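Local coordinates for prephenate dehydratase (Arthrobacter aurescens, PDB 3MWB), which probably catalyses the conversion of prephenate to phenylpyruvate, a step of L-phenylalanine biosynthesis, and binds L-phenylalanine, at residues A[108-122]-A[147-159]. Numbering follows the deposited sequence.
Sequences ISTHGHAWAQCRLWV and DDAPYEAAICAPL
Ile155 packs against Ile108 and Thr110 of the neighbouring strand, the helix 112-115, Cys118 and Val122. Its CB lies 3.8 Å from CB of Thr110. From there the chain forks: CG2, anti to the backbone N, runs to SG of Cys118 at 4.0 Å, with the methyl of Ala114 a little farther off, while CG1 (chi1 -63°) takes the other way and meets CG2 of Ile108 at 3.8 Å. The terminal CD1 ends among Ile108 CG2, CE3 of Trp115, whose ring it meets obliquely, and CB of Cys118, with Val122 CG2 slightly farther.

The backbones beneath this apolar cluster are neighbouring parallel strands. Ser109 N donates to Ala153 O over 3.0 Å and nearly straight (166°), and Ile155 N returns a weak bond to Ser109 O. These strands belong to the mixed sheet of the second lobe of a periplasmic-binding-protein-like prephenate dehydratase domain, with strand 107-110 lying between 130-133 and 153-156. One residue on from Ser109, a side chain joins the backbone bonds: OG1 of Thr110, anti to its own N, donates to Ile155 O at 2.8 Å.

On the opposite face of the sheet from Ile108, Ser109 sets its CB squarely over the Tyr151 ring, 3.4 Å from the centroid and only 1° off the normal, a CH-pi contact. The polar ends turn elsewhere, Ser109 OG to Ser140 OG and Val132 O, and Tyr151 OH to Ser140 O. Replacing Tyr151 with an alanine would probably uncover the Ser109 methylene and leave Ser140 O without its hydroxyl partner. On this same face the methyl of Ala154 comes within 3.5 Å of Ser109 O and also rests against Ser140 of helix 137-143.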
ATOM      1  N   ILE A 108      48.524 -22.479   5.781  1.00 35.46           N
ATOM      2  CA  ILE A 108      47.387 -22.652   6.704  1.00 33.00           C
ATOM      3  C   ILE A 108      46.141 -23.078   5.919  1.00 32.46           C
ATOM      4  O   ILE A 108      45.762 -22.421   4.949  1.00 33.14           O
ATOM      5  CB  ILE A 108      47.064 -21.356   7.472  1.00 31.88           C
ATOM      6  CG1 ILE A 108      48.293 -20.854   8.240  1.00 32.79           C
ATOM      7  CG2 ILE A 108      45.890 -21.561   8.456  1.00 29.32           C
ATOM      8  CD1 ILE A 108      48.202 -19.411   8.619  1.00 31.67           C
ATOM      9  N   SER A 109      45.514 -24.169   6.341  1.00 31.57           N
ATOM     10  CA  SER A 109      44.290 -24.652   5.702  1.00 30.90           C
ATOM     11  C   SER A 109      43.049 -24.394   6.562  1.00 29.35           C
ATOM     12  O   SER A 109      43.072 -24.577   7.772  1.00 28.66           O
ATOM     13  CB  SER A 109      44.401 -26.140   5.397  1.00 32.00           C
ATOM     14  OG  SER A 109      43.207 -26.627   4.795  1.00 32.46           O
ATOM     15  N   THR A 110      41.976 -23.945   5.914  1.00 28.84           N
ATOM     16  CA  THR A 110      40.682 -23.763   6.552  1.00 27.49           C
ATOM     17  C   THR A 110      39.621 -23.540   5.488  1.00 28.18           C
ATOM     18  O   THR A 110      39.936 -23.405   4.293  1.00 29.41           O
ATOM     19  CB  THR A 110      40.674 -22.579   7.562  1.00 27.00           C
ATOM     20  OG1 THR A 110      39.464 -22.612   8.322  1.00 25.04           O
ATOM     21  CG2 THR A 110      40.812 -21.235   6.856  1.00 26.41           C
ATOM     22  N   HIS A 111      38.365 -23.498   5.918  1.00 27.52           N
ATOM     23  CA  HIS A 111      37.289 -23.106   5.033  1.00 27.19           C
ATOM     24  C   HIS A 111      37.469 -21.628   4.725  1.00 27.54           C
ATOM     25  O   HIS A 111      37.818 -20.869   5.620  1.00 27.49           O
ATOM     26  CB  HIS A 111      35.926 -23.333   5.683  1.00 26.29           C
ATOM     27  CG  HIS A 111      34.788 -23.132   4.731  1.00 26.86           C
ATOM     28  ND1 HIS A 111      34.070 -24.180   4.188  1.00 28.30           N
ATOM     29  CD2 HIS A 111      34.285 -22.004   4.179  1.00 25.07           C
ATOM     30  CE1 HIS A 111      33.154 -23.699   3.362  1.00 27.41           C
ATOM     31  NE2 HIS A 111      33.267 -22.379   3.339  1.00 27.42           N
ATOM     32  N   GLY A 112      37.224 -21.229   3.472  1.00 28.30           N
ATOM     33  CA  GLY A 112      37.311 -19.815   3.045  1.00 29.02           C
ATOM     34  C   GLY A 112      36.569 -18.814   3.920  1.00 28.43           C
ATOM     35  O   GLY A 112      37.009 -17.667   4.085  1.00 30.48           O
ATOM     36  N   HIS A 113      35.439 -19.230   4.478  1.00 34.19           N
ATOM     37  CA  HIS A 113      34.656 -18.379   5.381  1.00 33.10           C
ATOM     38  C   HIS A 113      35.398 -18.075   6.686  1.00 32.65           C
ATOM     39  O   HIS A 113      35.300 -16.972   7.222  1.00 32.68           O
ATOM     40  CB  HIS A 113      33.308 -19.040   5.681  1.00 32.84           C
ATOM     41  CG  HIS A 113      32.401 -19.128   4.488  1.00 33.26           C
ATOM     42  ND1 HIS A 113      31.063 -19.443   4.592  1.00 32.08           N
ATOM     43  CD2 HIS A 113      32.637 -18.921   3.167  1.00 34.72           C
ATOM     44  CE1 HIS A 113      30.518 -19.438   3.387  1.00 34.62           C
ATOM     45  NE2 HIS A 113      31.450 -19.124   2.503  1.00 32.01           N
ATOM     46  N   ALA A 114      36.121 -19.069   7.194  1.00 32.38           N
ATOM     47  CA  ALA A 114      36.967 -18.879   8.372  1.00 33.06           C
ATOM     48  C   ALA A 114      38.167 -17.980   8.039  1.00 32.93           C
ATOM     49  O   ALA A 114      38.456 -17.007   8.755  1.00 32.95           O
ATOM     50  CB  ALA A 114      37.428 -20.218   8.921  1.00 33.41           C
ATOM     51  N   TRP A 115      38.845 -18.300   6.942  1.00 33.90           N
ATOM     52  CA  TRP A 115      40.001 -17.529   6.505  1.00 35.51           C
ATOM     53  C   TRP A 115      39.692 -16.043   6.443  1.00 35.51           C
ATOM     54  O   TRP A 115      40.415 -15.238   7.031  1.00 36.17           O
ATOM     55  CB  TRP A 115      40.515 -18.012   5.143  1.00 37.64           C
ATOM     56  CG  TRP A 115      41.726 -17.247   4.687  1.00 40.23           C
ATOM     57  CD1 TRP A 115      41.777 -16.305   3.701  1.00 43.15           C
ATOM     58  CD2 TRP A 115      43.050 -17.330   5.233  1.00 42.86           C
ATOM     59  NE1 TRP A 115      43.054 -15.809   3.585  1.00 46.63           N
ATOM     60  CE2 TRP A 115      43.856 -16.417   4.515  1.00 46.23           C
ATOM     61  CE3 TRP A 115      43.638 -18.092   6.254  1.00 42.11           C
ATOM     62  CZ2 TRP A 115      45.221 -16.246   4.784  1.00 48.18           C
ATOM     63  CZ3 TRP A 115      44.981 -17.925   6.519  1.00 44.09           C
ATOM     64  CH2 TRP A 115      45.764 -17.014   5.780  1.00 47.42           C
ATOM     65  N   ALA A 116      38.601 -15.697   5.761  1.00 35.88           N
ATOM     66  CA  ALA A 116      38.215 -14.305   5.511  1.00 37.38           C
ATOM     67  C   ALA A 116      37.955 -13.508   6.794  1.00 37.09           C
ATOM     68  O   ALA A 116      37.994 -12.280   6.788  1.00 39.05           O
ATOM     69  CB  ALA A 116      36.979 -14.264   4.601  1.00 38.39           C
ATOM     70  N   GLN A 117      37.674 -14.217   7.885  1.00 35.34           N
ATOM     71  CA  GLN A 117      37.394 -13.576   9.171  1.00 35.97           C
ATOM     72  C   GLN A 117      38.576 -13.561  10.122  1.00 34.27           C
ATOM     73  O   GLN A 117      38.432 -13.081  11.234  1.00 35.22           O
ATOM     74  CB  GLN A 117      36.288 -14.315   9.904  1.00 36.80           C
ATOM     75  CG  GLN A 117      34.936 -14.249   9.285  1.00 39.20           C
ATOM     76  CD  GLN A 117      33.951 -14.946  10.166  1.00 40.78           C
ATOM     77  OE1 GLN A 117      33.687 -14.506  11.288  1.00 43.32           O
ATOM     78  NE2 GLN A 117      33.416 -16.057   9.684  1.00 40.69           N
ATOM     79  N   CYS A 118      39.704 -14.142   9.724  1.00 32.43           N
ATOM     80  CA  CYS A 118      40.888 -14.191  10.578  1.00 31.41           C
ATOM     81  C   CYS A 118      42.049 -13.388  10.012  1.00 32.15           C
ATOM     82  O   CYS A 118      43.180 -13.511  10.480  1.00 31.66           O
ATOM     83  CB  CYS A 118      41.316 -15.641  10.825  1.00 31.15           C
ATOM     84  SG  CYS A 118      40.139 -16.540  11.843  1.00 30.23           S
ATOM     85  N   ARG A 119      41.747 -12.548   9.029  1.00 33.99           N
ATOM     86  CA  ARG A 119      42.742 -11.722   8.354  1.00 36.60           C
ATOM     87  C   ARG A 119      43.628 -10.888   9.262  1.00 36.71           C
ATOM     88  O   ARG A 119      44.840 -10.842   9.054  1.00 37.98           O
ATOM     89  CB  ARG A 119      42.071 -10.821   7.303  1.00 39.76           C
ATOM     90  CG  ARG A 119      41.449 -11.609   6.141  1.00 41.65           C
ATOM     91  CD  ARG A 119      42.440 -12.650   5.592  1.00 44.12           C
ATOM     92  NE  ARG A 119      43.697 -12.013   5.222  1.00 49.19           N
ATOM     93  CZ  ARG A 119      43.898 -11.336   4.091  1.00 55.42           C
ATOM     94  NH1 ARG A 119      42.928 -11.235   3.181  1.00 57.21           N
ATOM     95  NH2 ARG A 119      45.079 -10.771   3.859  1.00 58.04           N
ATOM     96  N   LEU A 120      43.034 -10.232  10.257  1.00 36.64           N
ATOM     97  CA  LEU A 120      43.761  -9.250  11.074  1.00 37.25           C
ATOM     98  C   LEU A 120      44.921  -9.897  11.818  1.00 35.14           C
ATOM     99  O   LEU A 120      46.070  -9.465  11.700  1.00 35.46           O
ATOM    100  CB  LEU A 120      42.832  -8.544  12.065  1.00 38.34           C
ATOM    101  CG  LEU A 120      41.831  -7.539  11.502  1.00 42.60           C
ATOM    102  CD1 LEU A 120      40.780  -7.180  12.561  1.00 44.71           C
ATOM    103  CD2 LEU A 120      42.536  -6.295  10.963  1.00 46.90           C
ATOM    104  N   TRP A 121      44.596 -10.940  12.574  1.00 33.22           N
ATOM    105  CA  TRP A 121      45.575 -11.710  13.317  1.00 32.12           C
ATOM    106  C   TRP A 121      46.609 -12.362  12.395  1.00 32.17           C
ATOM    107  O   TRP A 121      47.810 -12.245  12.628  1.00 32.79           O
ATOM    108  CB  TRP A 121      44.855 -12.770  14.148  1.00 32.05           C
ATOM    109  CG  TRP A 121      45.720 -13.384  15.175  1.00 33.66           C
ATOM    110  CD1 TRP A 121      45.826 -13.015  16.484  1.00 34.13           C
ATOM    111  CD2 TRP A 121      46.626 -14.473  14.987  1.00 34.45           C
ATOM    112  NE1 TRP A 121      46.733 -13.819  17.127  1.00 35.03           N
ATOM    113  CE2 TRP A 121      47.242 -14.719  16.229  1.00 35.60           C
ATOM    114  CE3 TRP A 121      46.973 -15.269  13.889  1.00 36.22           C
ATOM    115  CZ2 TRP A 121      48.187 -15.727  16.406  1.00 37.81           C
ATOM    116  CZ3 TRP A 121      47.916 -16.268  14.068  1.00 38.50           C
ATOM    117  CH2 TRP A 121      48.511 -16.485  15.315  1.00 38.30           C
ATOM    118  N   VAL A 122      46.153 -13.047  11.349  1.00 32.35           N
ATOM    119  CA  VAL A 122      47.086 -13.704  10.431  1.00 34.01           C
ATOM    120  C   VAL A 122      48.061 -12.720   9.759  1.00 36.15           C
ATOM    121  O   VAL A 122      49.264 -12.952   9.793  1.00 37.35           O
ATOM    122  CB  VAL A 122      46.360 -14.614   9.388  1.00 35.39           C
ATOM    123  CG1 VAL A 122      47.309 -15.028   8.270  1.00 37.95           C
ATOM    124  CG2 VAL A 122      45.777 -15.851  10.072  1.00 33.92           C
ATOM    125  N   ASP A 147      50.362 -38.081   7.394  1.00 69.26           N
ATOM    126  CA  ASP A 147      51.784 -37.975   7.059  1.00 71.79           C
ATOM    127  C   ASP A 147      51.981 -36.978   5.925  1.00 70.37           C
ATOM    128  O   ASP A 147      51.321 -37.080   4.881  1.00 70.92           O
ATOM    129  CB  ASP A 147      52.351 -39.335   6.639  1.00 77.21           C
ATOM    130  CG  ASP A 147      51.982 -40.453   7.599  1.00 79.71           C
ATOM    131  OD1 ASP A 147      51.220 -40.206   8.565  1.00 77.09           O
ATOM    132  OD2 ASP A 147      52.454 -41.590   7.376  1.00 83.99           O
ATOM    133  N   ASP A 148      52.891 -36.026   6.135  1.00 69.15           N
ATOM    134  CA  ASP A 148      53.260 -35.031   5.117  1.00 67.94           C
ATOM    135  C   ASP A 148      52.036 -34.300   4.546  1.00 64.22           C
ATOM    136  O   ASP A 148      51.852 -34.210   3.323  1.00 65.22           O
ATOM    137  CB  ASP A 148      54.113 -35.668   4.001  1.00 72.60           C
ATOM    138  N   ALA A 149      51.190 -33.809   5.454  1.00 60.01           N
ATOM    139  CA  ALA A 149      50.088 -32.917   5.108  1.00 56.07           C
ATOM    140  C   ALA A 149      50.667 -31.724   4.351  1.00 54.74           C
ATOM    141  O   ALA A 149      51.755 -31.250   4.696  1.00 54.96           O
ATOM    142  CB  ALA A 149      49.376 -32.455   6.370  1.00 52.97           C
ATOM    143  N   PRO A 150      49.961 -31.242   3.308  1.00 53.53           N
ATOM    144  CA  PRO A 150      50.543 -30.173   2.488  1.00 53.25           C
ATOM    145  C   PRO A 150      50.479 -28.775   3.132  1.00 49.55           C
ATOM    146  O   PRO A 150      50.678 -27.774   2.446  1.00 49.45           O
ATOM    147  CB  PRO A 150      49.728 -30.241   1.192  1.00 54.18           C
ATOM    148  CG  PRO A 150      48.411 -30.786   1.609  1.00 53.56           C
ATOM    149  CD  PRO A 150      48.646 -31.676   2.803  1.00 53.55           C
ATOM    150  N   TYR A 151      50.226 -28.726   4.439  1.00 46.90           N
ATOM    151  CA  TYR A 151      50.188 -27.474   5.214  1.00 43.76           C
ATOM    152  C   TYR A 151      50.614 -27.757   6.656  1.00 43.44           C
ATOM    153  O   TYR A 151      50.772 -28.921   7.038  1.00 44.83           O
ATOM    154  CB  TYR A 151      48.798 -26.819   5.163  1.00 40.94           C
ATOM    155  CG  TYR A 151      47.665 -27.763   5.493  1.00 40.12           C
ATOM    156  CD1 TYR A 151      47.261 -27.955   6.806  1.00 37.21           C
ATOM    157  CD2 TYR A 151      47.015 -28.491   4.483  1.00 41.29           C
ATOM    158  CE1 TYR A 151      46.225 -28.829   7.117  1.00 37.03           C
ATOM    159  CE2 TYR A 151      45.989 -29.371   4.785  1.00 40.61           C
ATOM    160  CZ  TYR A 151      45.595 -29.526   6.107  1.00 37.67           C
ATOM    161  OH  TYR A 151      44.585 -30.393   6.420  1.00 37.24           O
ATOM    162  N   GLU A 152      50.798 -26.707   7.456  1.00 41.71           N
ATOM    163  CA  GLU A 152      51.391 -26.885   8.788  1.00 42.40           C
ATOM    164  C   GLU A 152      50.486 -26.412   9.938  1.00 39.69           C
ATOM    165  O   GLU A 152      50.735 -26.728  11.105  1.00 40.39           O
ATOM    166  CB  GLU A 152      52.777 -26.224   8.865  1.00 44.03           C
ATOM    167  CG  GLU A 152      53.762 -26.647   7.765  1.00 48.89           C
ATOM    168  CD  GLU A 152      53.627 -25.802   6.501  1.00 49.49           C
ATOM    169  OE1 GLU A 152      53.432 -24.572   6.612  1.00 49.18           O
ATOM    170  OE2 GLU A 152      53.702 -26.369   5.395  1.00 52.28           O
ATOM    171  N   ALA A 153      49.435 -25.674   9.601  1.00 37.35           N
ATOM    172  CA  ALA A 153      48.451 -25.218  10.582  1.00 34.92           C
ATOM    173  C   ALA A 153      47.031 -25.243  10.007  1.00 33.63           C
ATOM    174  O   ALA A 153      46.846 -25.267   8.785  1.00 33.71           O
ATOM    175  CB  ALA A 153      48.805 -23.834  11.069  1.00 34.07           C
ATOM    176  N   ALA A 154      46.038 -25.265  10.899  1.00 32.14           N
ATOM    177  CA  ALA A 154      44.629 -25.146  10.512  1.00 31.25           C
ATOM    178  C   ALA A 154      43.897 -24.152  11.425  1.00 29.69           C
ATOM    179  O   ALA A 154      44.330 -23.887  12.544  1.00 29.29           O
ATOM    180  CB  ALA A 154      43.942 -26.507  10.528  1.00 32.26           C
ATOM    181  N   ILE A 155      42.817 -23.579  10.910  1.00 28.92           N
ATOM    182  CA  ILE A 155      41.961 -22.704  11.680  1.00 28.39           C
ATOM    183  C   ILE A 155      40.632 -23.413  11.803  1.00 29.77           C
ATOM    184  O   ILE A 155      40.007 -23.776  10.800  1.00 30.28           O
ATOM    185  CB  ILE A 155      41.788 -21.331  11.005  1.00 28.06           C
ATOM    186  CG1 ILE A 155      43.144 -20.621  10.921  1.00 27.81           C
ATOM    187  CG2 ILE A 155      40.800 -20.484  11.789  1.00 26.91           C
ATOM    188  CD1 ILE A 155      43.124 -19.348  10.082  1.00 28.61           C
ATOM    189  N   CYS A 156      40.214 -23.622  13.047  1.00 30.00           N
ATOM    190  CA  CYS A 156      39.078 -24.472  13.322  1.00 31.64           C
ATOM    191  C   CYS A 156      38.378 -24.054  14.618  1.00 32.08           C
ATOM    192  O   CYS A 156      38.749 -23.048  15.230  1.00 31.27           O
ATOM    193  CB  CYS A 156      39.562 -25.915  13.425  1.00 32.25           C
ATOM    194  SG  CYS A 156      40.788 -26.129  14.720  0.92 32.92           S
ATOM    195  N   ALA A 157      37.387 -24.848  15.020  1.00 33.85           N
ATOM    196  CA  ALA A 157      36.646 -24.662  16.274  1.00 35.34           C
ATOM    197  C   ALA A 157      37.422 -25.150  17.498  1.00 35.86           C
ATOM    198  O   ALA A 157      38.260 -26.054  17.392  1.00 36.33           O
ATOM    199  CB  ALA A 157      35.275 -25.383  16.195  1.00 37.32           C
ATOM    200  N   PRO A 158      37.165 -24.542  18.672  1.00 36.56           N
ATOM    201  CA  PRO A 158      37.719 -25.107  19.900  1.00 37.92           C
ATOM    202  C   PRO A 158      37.302 -26.569  20.122  1.00 40.01           C
ATOM    203  O   PRO A 158      38.080 -27.338  20.682  1.00 40.58           O
ATOM    204  CB  PRO A 158      37.138 -24.200  20.995  1.00 38.97           C
ATOM    205  CG  PRO A 158      36.997 -22.884  20.320  1.00 37.11           C
ATOM    206  CD  PRO A 158      36.546 -23.224  18.913  1.00 36.19           C
ATOM    207  N   LEU A 159      36.102 -26.944  19.663  1.00 41.38           N
ATOM    208  CA  LEU A 159      35.606 -28.318  19.802  1.00 44.12           C
ATOM    209  C   LEU A 159      36.638 -29.356  19.354  1.00 43.79           C
ATOM    210  O   LEU A 159      37.026 -30.222  20.138  1.00 45.49           O
ATOM    211  CB  LEU A 159      34.280 -28.532  19.042  1.00 45.72           C
ATOM    212  CG  LEU A 159      33.748 -29.981  18.970  1.00 49.50           C
ATOM    213  CD1 LEU A 159      33.569 -30.603  20.365  1.00 52.10           C
ATOM    214  CD2 LEU A 159      32.444 -30.096  18.172  1.00 51.97           C
TER